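NADH dehydrogenase, putative (Plasmodium falciparum, PDB 5JWC) probably oxidises NADH through its bound FAD and passes the electrons to ubiquinone, as the type II NADH dehydrogenase of the malaria parasite. Local coordinates at residues V201-E206 with L461-G465; T242-F248 with E477-G481; H467-L473 with S484-W488. One frame throughout, in Å; residues are numbered along the deposited sequence.

Interaction 1: residues V201-E206 with L461-G465; sequences VEVTAE and LAYIG. With 4W0 (5-fluoro-3-methyl-2-{4-[4-(trifluoromethoxy)benzyl]phenyl}quinolin-4(1H)-one), chain M.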
loop_
_atom_site.group_PDB
_atom_site.type_symbol
_atom_site.label_atom_id
_atom_site.label_comp_id
_atom_site.label_asym_id
_atom_site.label_seq_id
_atom_site.Cartn_x
_atom_site.Cartn_y
_atom_site.Cartn_z
ATOM N N VAL A 201 -16.056 9.579 15.336
ATOM C CA VAL A 201 -16.480 10.821 14.718
ATOM C C VAL A 201 -15.612 11.146 13.500
ATOM O O VAL A 201 -16.139 11.487 12.443
ATOM C CB VAL A 201 -16.435 11.992 15.733
ATOM C CG1 VAL A 201 -16.479 13.318 15.009
ATOM C CG2 VAL A 201 -17.599 11.865 16.719
ATOM N N GLU A 202 -14.291 11.015 13.633
ATOM C CA GLU A 202 -13.402 11.362 12.522
ATOM C C GLU A 202 -13.510 10.387 11.340
ATOM O O GLU A 202 -13.450 10.807 10.188
ATOM C CB GLU A 202 -11.962 11.468 13.012
ATOM C CG GLU A 202 -11.791 12.719 13.917
ATOM C CD GLU A 202 -10.353 13.002 14.308
ATOM O OE1 GLU A 202 -9.724 12.116 14.931
ATOM O OE2 GLU A 202 -9.852 14.115 13.982
ATOM N N VAL A 203 -13.667 9.101 11.626
ATOM C CA VAL A 203 -13.876 8.118 10.559
ATOM C C VAL A 203 -15.155 8.426 9.794
ATOM O O VAL A 203 -15.175 8.389 8.572
ATOM C CB VAL A 203 -13.934 6.678 11.114
ATOM C CG1 VAL A 203 -14.416 5.680 10.029
ATOM C CG2 VAL A 203 -12.567 6.286 11.681
ATOM N N THR A 204 -16.222 8.746 10.524
ATOM C CA THR A 204 -17.500 9.085 9.904
ATOM C C THR A 204 -17.358 10.330 9.011
ATOM O O THR A 204 -17.831 10.349 7.879
ATOM C CB THR A 204 -18.603 9.308 10.993
ATOM O OG1 THR A 204 -18.747 8.120 11.786
ATOM C CG2 THR A 204 -19.950 9.639 10.357
ATOM N N ALA A 205 -16.703 11.366 9.527
ATOM C CA ALA A 205 -16.524 12.624 8.797
ATOM C C ALA A 205 -15.721 12.416 7.503
ATOM O O ALA A 205 -16.034 12.987 6.462
ATOM C CB ALA A 205 -15.818 13.668 9.702
ATOM N N GLU A 206 -14.671 11.606 7.593
ATOM C CA GLU A 206 -13.798 11.349 6.449
ATOM C C GLU A 206 -14.522 10.602 5.341
ATOM O O GLU A 206 -14.384 10.947 4.169
ATOM C CB GLU A 206 -12.569 10.556 6.902
ATOM C CG GLU A 206 -11.523 11.428 7.605
ATOM C CD GLU A 206 -10.859 12.398 6.638
ATOM O OE1 GLU A 206 -10.306 13.418 7.102
ATOM O OE2 GLU A 206 -10.878 12.130 5.411
ATOM N N LEU A 461 -8.103 17.935 19.433
ATOM C CA LEU A 461 -8.513 18.395 18.122
ATOM C C LEU A 461 -9.336 17.311 17.460
ATOM O O LEU A 461 -9.028 16.128 17.606
ATOM C CB LEU A 461 -7.286 18.667 17.234
ATOM C CG LEU A 461 -6.975 20.089 16.830
ATOM C CD1 LEU A 461 -6.453 20.728 18.116
ATOM C CD2 LEU A 461 -5.903 20.120 15.766
ATOM N N ALA A 462 -10.332 17.701 16.676
ATOM C CA ALA A 462 -11.063 16.716 15.885
ATOM C C ALA A 462 -11.556 17.290 14.563
ATOM O O ALA A 462 -12.046 18.419 14.513
ATOM C CB ALA A 462 -12.234 16.156 16.689
ATOM N N TYR A 463 -11.420 16.516 13.488
ATOM C CA TYR A 463 -12.010 16.879 12.204
ATOM C C TYR A 463 -13.427 16.310 12.109
ATOM O O TYR A 463 -13.635 15.114 12.347
ATOM C CB TYR A 463 -11.156 16.380 11.031
ATOM C CG TYR A 463 -11.782 16.752 9.704
ATOM C CD1 TYR A 463 -11.804 18.076 9.279
ATOM C CD2 TYR A 463 -12.377 15.792 8.896
ATOM C CE1 TYR A 463 -12.389 18.437 8.075
ATOM C CE2 TYR A 463 -12.981 16.144 7.686
ATOM C CZ TYR A 463 -12.976 17.469 7.285
ATOM O OH TYR A 463 -13.557 17.851 6.100
ATOM N N ILE A 464 -14.413 17.152 11.791
ATOM C CA ILE A 464 -15.809 16.694 11.856
ATOM C C ILE A 464 -16.576 16.834 10.533
ATOM O O ILE A 464 -17.815 16.747 10.501
ATOM C CB ILE A 464 -16.603 17.425 12.991
ATOM C CG1 ILE A 464 -16.801 18.911 12.680
ATOM C CG2 ILE A 464 -15.914 17.232 14.365
ATOM C CD1 ILE A 464 -17.803 19.586 13.610
ATOM N N GLY A 465 -15.841 17.022 9.442
ATOM C CA GLY A 465 -16.433 16.964 8.119
ATOM C C GLY A 465 -16.663 18.325 7.484
ATOM O O GLY A 465 -16.877 19.330 8.176
HETATM C C1 4W0 M . -8.554 16.350 7.788
HETATM C C2 4W0 M . -9.469 16.233 6.729
HETATM C C3 4W0 M . -9.681 17.313 5.855
HETATM C C4 4W0 M . -8.990 18.526 6.028
HETATM C C5 4W0 M . -8.075 18.644 7.083
HETATM C C6 4W0 M . -7.853 17.571 7.957
HETATM O O1 4W0 M . -20.289 18.743 -0.110
HETATM C C7 4W0 M . -9.225 19.675 5.084
HETATM C C8 4W0 M . -10.186 19.540 4.002
HETATM C C9 4W0 M . -10.906 18.258 3.833
HETATM C C10 4W0 M . -11.952 17.992 2.773
HETATM C C11 4W0 M . -13.133 18.736 2.749
HETATM C C12 4W0 M . -14.126 18.475 1.812
HETATM C C13 4W0 M . -13.918 17.438 0.930
HETATM C C14 4W0 M . -12.779 16.684 0.966
HETATM C C15 4W0 M . -11.792 16.941 1.893
HETATM O O2 4W0 M . -8.624 20.719 5.221
HETATM N N 4W0 M . -10.661 17.174 4.747
HETATM C C16 4W0 M . -14.883 17.027 -0.142
HETATM C C17 4W0 M . -16.315 17.483 -0.082
HETATM C C18 4W0 M . -17.098 17.245 1.039
HETATM C C19 4W0 M . -18.424 17.674 1.035
HETATM C C20 4W0 M . -18.951 18.300 -0.100
HETATM C C21 4W0 M . -18.163 18.521 -1.224
HETATM C C22 4W0 M . -16.846 18.103 -1.214
HETATM C C23 4W0 M . -10.406 20.705 3.066
HETATM F F1 4W0 M . -7.411 19.789 7.249
HETATM C C24 4W0 M . -20.516 20.024 0.426
HETATM F F2 4W0 M . -20.224 19.988 1.728
HETATM F F3 4W0 M . -21.811 20.348 0.275
HETATM F F4 4W0 M . -19.732 20.906 -0.210
HETATM O O HOH W 1 -9.196 13.560 17.549
#

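Interaction 2: residues T242-F248 with E477-G481; sequences TQNISDF and ELKGG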
loop_
_atom_site.group_PDB
_atom_site.type_symbol
_atom_site.label_atom_id
_atom_site.label_comp_id
_atom_site.label_asym_id
_atom_site.label_seq_id
_atom_site.Cartn_x
_atom_site.Cartn_y
_atom_site.Cartn_z
ATOM N N THR A 242 -16.234 20.007 24.891
ATOM C CA THR A 242 -17.276 20.856 25.481
ATOM C C THR A 242 -18.659 20.631 24.876
ATOM O O THR A 242 -18.789 20.112 23.752
ATOM C CB THR A 242 -16.928 22.327 25.331
ATOM O OG1 THR A 242 -16.988 22.686 23.946
ATOM C CG2 THR A 242 -15.521 22.604 25.884
ATOM N N GLN A 243 -19.690 21.033 25.617
ATOM C CA GLN A 243 -21.055 20.822 25.183
ATOM C C GLN A 243 -21.327 21.558 23.883
ATOM O O GLN A 243 -22.019 21.042 23.011
ATOM C CB GLN A 243 -22.038 21.254 26.285
ATOM C CG GLN A 243 -23.508 20.983 25.955
ATOM C CD GLN A 243 -23.798 19.498 25.708
ATOM O OE1 GLN A 243 -23.453 18.636 26.520
ATOM N NE2 GLN A 243 -24.417 19.200 24.571
ATOM N N ASN A 244 -20.769 22.753 23.732
ATOM C CA ASN A 244 -20.930 23.497 22.488
ATOM C C ASN A 244 -20.286 22.762 21.302
ATOM O O ASN A 244 -20.822 22.778 20.185
ATOM C CB ASN A 244 -20.337 24.908 22.610
ATOM C CG ASN A 244 -21.299 25.887 23.264
ATOM O OD1 ASN A 244 -22.511 25.717 23.191
ATOM N ND2 ASN A 244 -20.761 26.924 23.888
ATOM N N ILE A 245 -19.131 22.132 21.538
ATOM C CA ILE A 245 -18.488 21.351 20.479
ATOM C C ILE A 245 -19.336 20.127 20.125
ATOM O O ILE A 245 -19.547 19.834 18.943
ATOM C CB ILE A 245 -17.045 20.943 20.864
ATOM C CG1 ILE A 245 -16.125 22.154 20.661
ATOM C CG2 ILE A 245 -16.549 19.750 19.994
ATOM C CD1 ILE A 245 -14.728 21.987 21.184
ATOM N N SER A 246 -19.842 19.423 21.134
ATOM C CA SER A 246 -20.736 18.285 20.889
ATOM C C SER A 246 -21.975 18.671 20.073
ATOM O O SER A 246 -22.350 17.965 19.129
ATOM C CB SER A 246 -21.178 17.654 22.210
ATOM O OG SER A 246 -20.069 17.119 22.894
ATOM N N ASP A 247 -22.600 19.794 20.408
ATOM C CA ASP A 247 -23.801 20.216 19.674
ATOM C C ASP A 247 -23.451 20.602 18.241
ATOM O O ASP A 247 -24.187 20.292 17.309
ATOM C CB ASP A 247 -24.501 21.405 20.343
ATOM C CG ASP A 247 -24.948 21.119 21.756
ATOM O OD1 ASP A 247 -25.218 19.949 22.090
ATOM O OD2 ASP A 247 -25.049 22.094 22.534
ATOM N N PHE A 248 -22.356 21.336 18.074
ATOM C CA PHE A 248 -21.914 21.744 16.741
ATOM C C PHE A 248 -21.573 20.531 15.865
ATOM O O PHE A 248 -21.876 20.517 14.665
ATOM C CB PHE A 248 -20.710 22.681 16.833
ATOM C CG PHE A 248 -20.133 23.059 15.503
ATOM C CD1 PHE A 248 -20.921 23.658 14.534
ATOM C CD2 PHE A 248 -18.797 22.823 15.222
ATOM C CE1 PHE A 248 -20.382 24.006 13.306
ATOM C CE2 PHE A 248 -18.255 23.172 14.009
ATOM C CZ PHE A 248 -19.044 23.758 13.043
ATOM N N GLU A 477 -11.678 27.528 22.684
ATOM C CA GLU A 477 -12.407 26.507 21.925
ATOM C C GLU A 477 -12.510 26.947 20.471
ATOM O O GLU A 477 -12.779 28.120 20.179
ATOM C CB GLU A 477 -13.825 26.247 22.439
ATOM C CG GLU A 477 -13.961 25.911 23.913
ATOM C CD GLU A 477 -15.422 25.771 24.306
ATOM O OE1 GLU A 477 -16.216 25.270 23.458
ATOM O OE2 GLU A 477 -15.770 26.162 25.447
ATOM N N LEU A 478 -12.287 25.999 19.571
ATOM C CA LEU A 478 -12.458 26.222 18.145
ATOM C C LEU A 478 -13.686 25.451 17.668
ATOM O O LEU A 478 -13.876 24.268 18.002
ATOM C CB LEU A 478 -11.192 25.806 17.397
ATOM C CG LEU A 478 -11.185 25.848 15.877
ATOM C CD1 LEU A 478 -11.424 27.265 15.363
ATOM C CD2 LEU A 478 -9.850 25.324 15.369
ATOM N N LYS A 479 -14.547 26.124 16.912
ATOM C CA LYS A 479 -15.774 25.479 16.462
ATOM C C LYS A 479 -16.000 25.688 14.969
ATOM O O LYS A 479 -16.932 26.374 14.555
ATOM C CB LYS A 479 -16.977 25.976 17.279
ATOM C CG LYS A 479 -16.882 25.620 18.774
ATOM C CD LYS A 479 -17.888 26.395 19.634
ATOM C CE LYS A 479 -17.608 27.878 19.609
ATOM N NZ LYS A 479 -18.630 28.611 20.397
ATOM N N GLY A 480 -15.130 25.089 14.162
ATOM C CA GLY A 480 -15.250 25.187 12.719
ATOM C C GLY A 480 -14.829 26.533 12.158
ATOM O O GLY A 480 -14.081 27.263 12.789
ATOM N N GLY A 481 -15.308 26.853 10.961
ATOM C CA GLY A 481 -14.923 28.087 10.299
ATOM C C GLY A 481 -13.827 27.885 9.271
ATOM O O GLY A 481 -13.124 26.871 9.297
#

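Interaction 3: residues H467-L473 with S484-W488; sequences HQVVADL and SSTFW. With 4W0 (5-fluoro-3-methyl-2-{4-[4-(trifluoromethoxy)benzyl]phenyl}quinolin-4(1H)-one), chain M.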
loop_
_atom_site.group_PDB
_atom_site.type_symbol
_atom_site.label_atom_id
_atom_site.label_comp_id
_atom_site.label_asym_id
_atom_site.label_seq_id
_atom_site.Cartn_x
_atom_site.Cartn_y
_atom_site.Cartn_z
ATOM N N HIS A 467 -14.774 20.522 5.956
ATOM C CA HIS A 467 -13.780 21.548 6.281
ATOM C C HIS A 467 -13.805 21.975 7.741
ATOM O O HIS A 467 -12.985 22.791 8.154
ATOM C CB HIS A 467 -13.952 22.790 5.395
ATOM C CG HIS A 467 -13.868 22.498 3.931
ATOM N ND1 HIS A 467 -14.904 21.923 3.223
ATOM C CD2 HIS A 467 -12.870 22.694 3.043
ATOM C CE1 HIS A 467 -14.545 21.781 1.963
ATOM N NE2 HIS A 467 -13.313 22.235 1.825
ATOM N N GLN A 468 -14.730 21.434 8.523
ATOM C CA GLN A 468 -14.880 21.875 9.909
ATOM C C GLN A 468 -13.990 21.102 10.899
ATOM O O GLN A 468 -14.047 19.866 11.008
ATOM C CB GLN A 468 -16.346 21.764 10.337
ATOM C CG GLN A 468 -17.334 22.366 9.356
ATOM C CD GLN A 468 -17.059 23.838 9.079
ATOM O OE1 GLN A 468 -16.977 24.651 9.999
ATOM N NE2 GLN A 468 -16.908 24.185 7.803
ATOM N N VAL A 469 -13.161 21.857 11.605
ATOM C CA VAL A 469 -12.339 21.335 12.677
ATOM C C VAL A 469 -12.777 21.955 14.006
ATOM O O VAL A 469 -13.043 23.157 14.077
ATOM C CB VAL A 469 -10.847 21.627 12.436
ATOM C CG1 VAL A 469 -10.033 21.403 13.720
ATOM C CG2 VAL A 469 -10.297 20.748 11.278
ATOM N N VAL A 470 -12.883 21.131 15.041
ATOM C CA VAL A 470 -13.125 21.636 16.388
ATOM C C VAL A 470 -11.903 21.378 17.261
ATOM O O VAL A 470 -11.131 20.442 17.015
ATOM C CB VAL A 470 -14.358 21.003 17.033
ATOM C CG1 VAL A 470 -15.602 21.332 16.215
ATOM C CG2 VAL A 470 -14.172 19.481 17.159
ATOM N N ALA A 471 -11.713 22.225 18.264
ATOM C CA ALA A 471 -10.594 22.042 19.177
ATOM C C ALA A 471 -10.980 22.507 20.571
ATOM O O ALA A 471 -11.581 23.570 20.741
ATOM C CB ALA A 471 -9.375 22.784 18.690
ATOM N N ASP A 472 -10.643 21.682 21.552
ATOM C CA ASP A 472 -10.882 21.955 22.961
ATOM C C ASP A 472 -9.507 22.103 23.595
ATOM O O ASP A 472 -8.838 21.109 23.848
ATOM C CB ASP A 472 -11.692 20.811 23.584
ATOM C CG ASP A 472 -11.926 20.978 25.078
ATOM O OD1 ASP A 472 -12.386 19.995 25.709
ATOM O OD2 ASP A 472 -11.641 22.060 25.629
ATOM N N LEU A 473 -9.065 23.347 23.789
ATOM C CA LEU A 473 -7.710 23.631 24.253
ATOM C C LEU A 473 -7.731 24.330 25.611
ATOM O O LEU A 473 -8.783 24.794 26.047
ATOM C CB LEU A 473 -6.980 24.497 23.230
ATOM C CG LEU A 473 -6.955 23.911 21.817
ATOM C CD1 LEU A 473 -6.491 24.958 20.842
ATOM C CD2 LEU A 473 -6.035 22.685 21.750
ATOM N N SER A 484 -10.306 26.893 10.493
ATOM C CA SER A 484 -10.135 25.806 11.434
ATOM C C SER A 484 -9.313 24.663 10.817
ATOM O O SER A 484 -8.518 24.052 11.512
ATOM C CB SER A 484 -11.490 25.309 11.948
ATOM O OG SER A 484 -12.287 24.767 10.914
ATOM N N SER A 485 -9.477 24.399 9.521
ATOM C CA SER A 485 -8.684 23.366 8.855
ATOM C C SER A 485 -7.219 23.779 8.757
ATOM O O SER A 485 -6.340 22.922 8.777
ATOM C CB SER A 485 -9.245 23.047 7.459
ATOM O OG SER A 485 -9.015 24.123 6.561
ATOM N N THR A 486 -6.954 25.085 8.655
ATOM C CA THR A 486 -5.575 25.583 8.604
ATOM C C THR A 486 -4.898 25.361 9.944
ATOM O O THR A 486 -3.717 24.994 10.025
ATOM C CB THR A 486 -5.506 27.093 8.238
ATOM O OG1 THR A 486 -6.213 27.324 7.014
ATOM C CG2 THR A 486 -4.063 27.528 8.057
ATOM N N PHE A 487 -5.658 25.597 11.002
ATOM C CA PHE A 487 -5.186 25.380 12.358
ATOM C C PHE A 487 -4.793 23.927 12.587
ATOM O O PHE A 487 -3.744 23.627 13.170
ATOM C CB PHE A 487 -6.265 25.781 13.357
ATOM C CG PHE A 487 -5.874 25.538 14.773
ATOM C CD1 PHE A 487 -4.955 26.364 15.385
ATOM C CD2 PHE A 487 -6.415 24.484 15.487
ATOM C CE1 PHE A 487 -4.577 26.156 16.687
ATOM C CE2 PHE A 487 -6.052 24.277 16.801
ATOM C CZ PHE A 487 -5.128 25.112 17.400
ATOM N N TRP A 488 -5.651 23.029 12.125
ATOM C CA TRP A 488 -5.407 21.598 12.244
ATOM C C TRP A 488 -4.056 21.235 11.584
ATOM O O TRP A 488 -3.234 20.547 12.178
ATOM C CB TRP A 488 -6.573 20.852 11.610
ATOM C CG TRP A 488 -6.582 19.372 11.704
ATOM C CD1 TRP A 488 -7.267 18.614 12.606
ATOM C CD2 TRP A 488 -5.928 18.453 10.815
ATOM N NE1 TRP A 488 -7.069 17.278 12.346
ATOM C CE2 TRP A 488 -6.255 17.148 11.252
ATOM C CE3 TRP A 488 -5.097 18.599 9.702
ATOM C CZ2 TRP A 488 -5.776 15.997 10.613
ATOM C CZ3 TRP A 488 -4.626 17.452 9.056
ATOM C CH2 TRP A 488 -4.969 16.170 9.518
HETATM C C1 4W0 M . -8.554 16.350 7.788
HETATM C C2 4W0 M . -9.469 16.233 6.729
HETATM C C3 4W0 M . -9.681 17.313 5.855
HETATM C C4 4W0 M . -8.990 18.526 6.028
HETATM C C5 4W0 M . -8.075 18.644 7.083
HETATM C C6 4W0 M . -7.853 17.571 7.957
HETATM O O1 4W0 M . -20.289 18.743 -0.110
HETATM C C7 4W0 M . -9.225 19.675 5.084
HETATM C C8 4W0 M . -10.186 19.540 4.002
HETATM C C9 4W0 M . -10.906 18.258 3.833
HETATM C C10 4W0 M . -11.952 17.992 2.773
HETATM C C11 4W0 M . -13.133 18.736 2.749
HETATM C C12 4W0 M . -14.126 18.475 1.812
HETATM C C13 4W0 M . -13.918 17.438 0.930
HETATM C C14 4W0 M . -12.779 16.684 0.966
HETATM C C15 4W0 M . -11.792 16.941 1.893
HETATM O O2 4W0 M . -8.624 20.719 5.221
HETATM N N 4W0 M . -10.661 17.174 4.747
HETATM C C16 4W0 M . -14.883 17.027 -0.142
HETATM C C17 4W0 M . -16.315 17.483 -0.082
HETATM C C18 4W0 M . -17.098 17.245 1.039
HETATM C C19 4W0 M . -18.424 17.674 1.035
HETATM C C20 4W0 M . -18.951 18.300 -0.100
HETATM C C21 4W0 M . -18.163 18.521 -1.224
HETATM C C22 4W0 M . -16.846 18.103 -1.214
HETATM C C23 4W0 M . -10.406 20.705 3.066
HETATM F F1 4W0 M . -7.411 19.789 7.249
HETATM C C24 4W0 M . -20.516 20.024 0.426
HETATM F F2 4W0 M . -20.224 19.988 1.728
HETATM F F3 4W0 M . -21.811 20.348 0.275
HETATM F F4 4W0 M . -19.732 20.906 -0.210
HETATM O O HOH W 2 -11.703 25.104 7.599
#

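Interaction 1: residues V201-E206 with L461-G465
Ala205 and the backbone at Ile464 and Gly465 make the tight end of this buried contact: the methyl CB of Ala205 sits 3.4 Å from both Ile464 C and Gly465 N, and at this point the CA atoms of Ala205 and Gly465 are 4.4 Å apart. Gly465 has a phi of 103°, and its backbone angles by themselves call for glycine. The Tyr463 ring lies beside Ala205 CB, with Gly465 N over one face and the quinolone of the inhibitor 4W0 over the centre of the other, C2 being 3.5 Å above the plane. Helix 198-218, which follows what looks like a Rossmann-type glycine-rich turn in the oxidoreductase part, packs on edge strand 460-465 of the small C-terminal antiparallel sheet. Tyr463 OH is hydrogen-bonded to Asp209, and Glu206 OE2 to Ser74 and Thr76, while Glu206 OE1 approaches C2 of 4W0. Toward Leu461 the packing gives way to polar bridging. The extended chain of Glu202 brings OE2 2.9 Å from Tyr463 N, a nearly straight bond (171°) that uses the anti side of the carboxylate. A water 2.6 Å from Leu461 O lies near its other oxygen, OE1, to which the bond is weak. Val201 CG1 touches Ile464 CG2 more distantly, at 4.0 Å.

Interaction 2: residues T242-F248 with E477-G481
Glu477 reaches from its strand to the start of helix 243-255 and meets Thr242, the two side chains coming from opposite directions. Its chain runs extended beyond CG, and OE1 accepts a hydrogen bond of 2.7 Å from Thr242 OG1, which arrives from well above the carboxylate plane, 61° out of it. The methyl CG2 of the threonine lies against Glu477 CD at 3.5 Å. Thr242 is the N-cap of the helix: OG1 sits between the backbone N and the carbonyl carbon (chi1 68°) and also accepts from Ile245 N at 3.3 Å, so one hydroxyl serves both the helix start and the strand. Leu478 turns its side chain from the helix and contributes its carbonyl O, 4.0 Å from Ile245 CD1. It belongs to edge strand 476-479 of the three-stranded antiparallel C-terminal sheet, whose middle strand, 468-473, also touches Ile245 and Phe248. At Lys479 the aliphatic part of the side chain does the work: CG crosses Ile245 CG1 at 4.0 Å and CD passes Asn244 CB. The backbone of the same residue comes close to Phe248, whose CE2 stands 3.5 Å from Lys479 O. Gly480 follows, its N 3.7 Å from Phe248 CE2, at a positive phi of 75° that favours glycine.

Interaction 3: residues H467-L473 with S484-W488
This is a helix-on-sheet contact within the C-terminal domain: the first turn of helix 484-495 packs across the middle strand, 468-473, of the antiparallel sheet, with their axes at 62°, beside the inhibitor 4W0. Val469 and Ser484 make the closest meeting of the two backbones. Val469 N donates to Ser484 OG over 3.1 Å at an angle of 161°; OG lies between the backbone N and carbonyl carbon of Ser484 (chi1 63°), which brings it to the strand, and the same oxygen is hydrogen-bonded to Gly481 O. Val469 then leans over the helix, its CG2 3.7 Å from Trp488 CB, the two side chains crossing at about a right angle. Farther along the strand Ala471 and Leu473 come up to Phe487. Leu473 and Phe487 come from opposite directions, CD1 of the leucine 3.7 Å from CZ of the ring. Strand 476-479 alone separates them in the chain, and a short turn leads from it into the helix. At the other end a water accepts from Ser485 N and lies 2.7 Å from His467 O, to which it may donate. Here the contact becomes pocket wall. The His467 ring receives C11 of 4W0 over one face, 3.4 Å above its plane, while a face of the Trp488 ring lies against the quinolone, C6 being 3.2 Å above the indole plane, toward the rim. Ser485 CB lies 3.3 Å from the inhibitor oxygen O2. The Trp488 ring also meets that of Tyr492.

All three interactions meet on the small sheet of strands 460-465, 468-473 and 476-479. Interactions 1 and 3, with centres about 11 Å apart, are joined by the probable hydrogen bond Ala462 N to Val470 O (2.9 Å), and Tyr463 CD1 packs on Val469 CG2 at 3.7 Å. Together they put Tyr463, His467 and Trp488 round the same 4W0 molecule. Interaction 2 is bound to interaction 3 by two probable backbone bonds, Leu478 N to Ala471 O and Gly480 N to Val469 O, each 2.8 Å. It reaches interaction 1 where Phe248 CE2 touches Ile464 CD1 at 3.6 Å. Interaction 2 is nearer the surface, its Leu478 side chain about 10 Å from 4W0, whereas Glu202 of interaction 1 comes within about 5 Å of FAD.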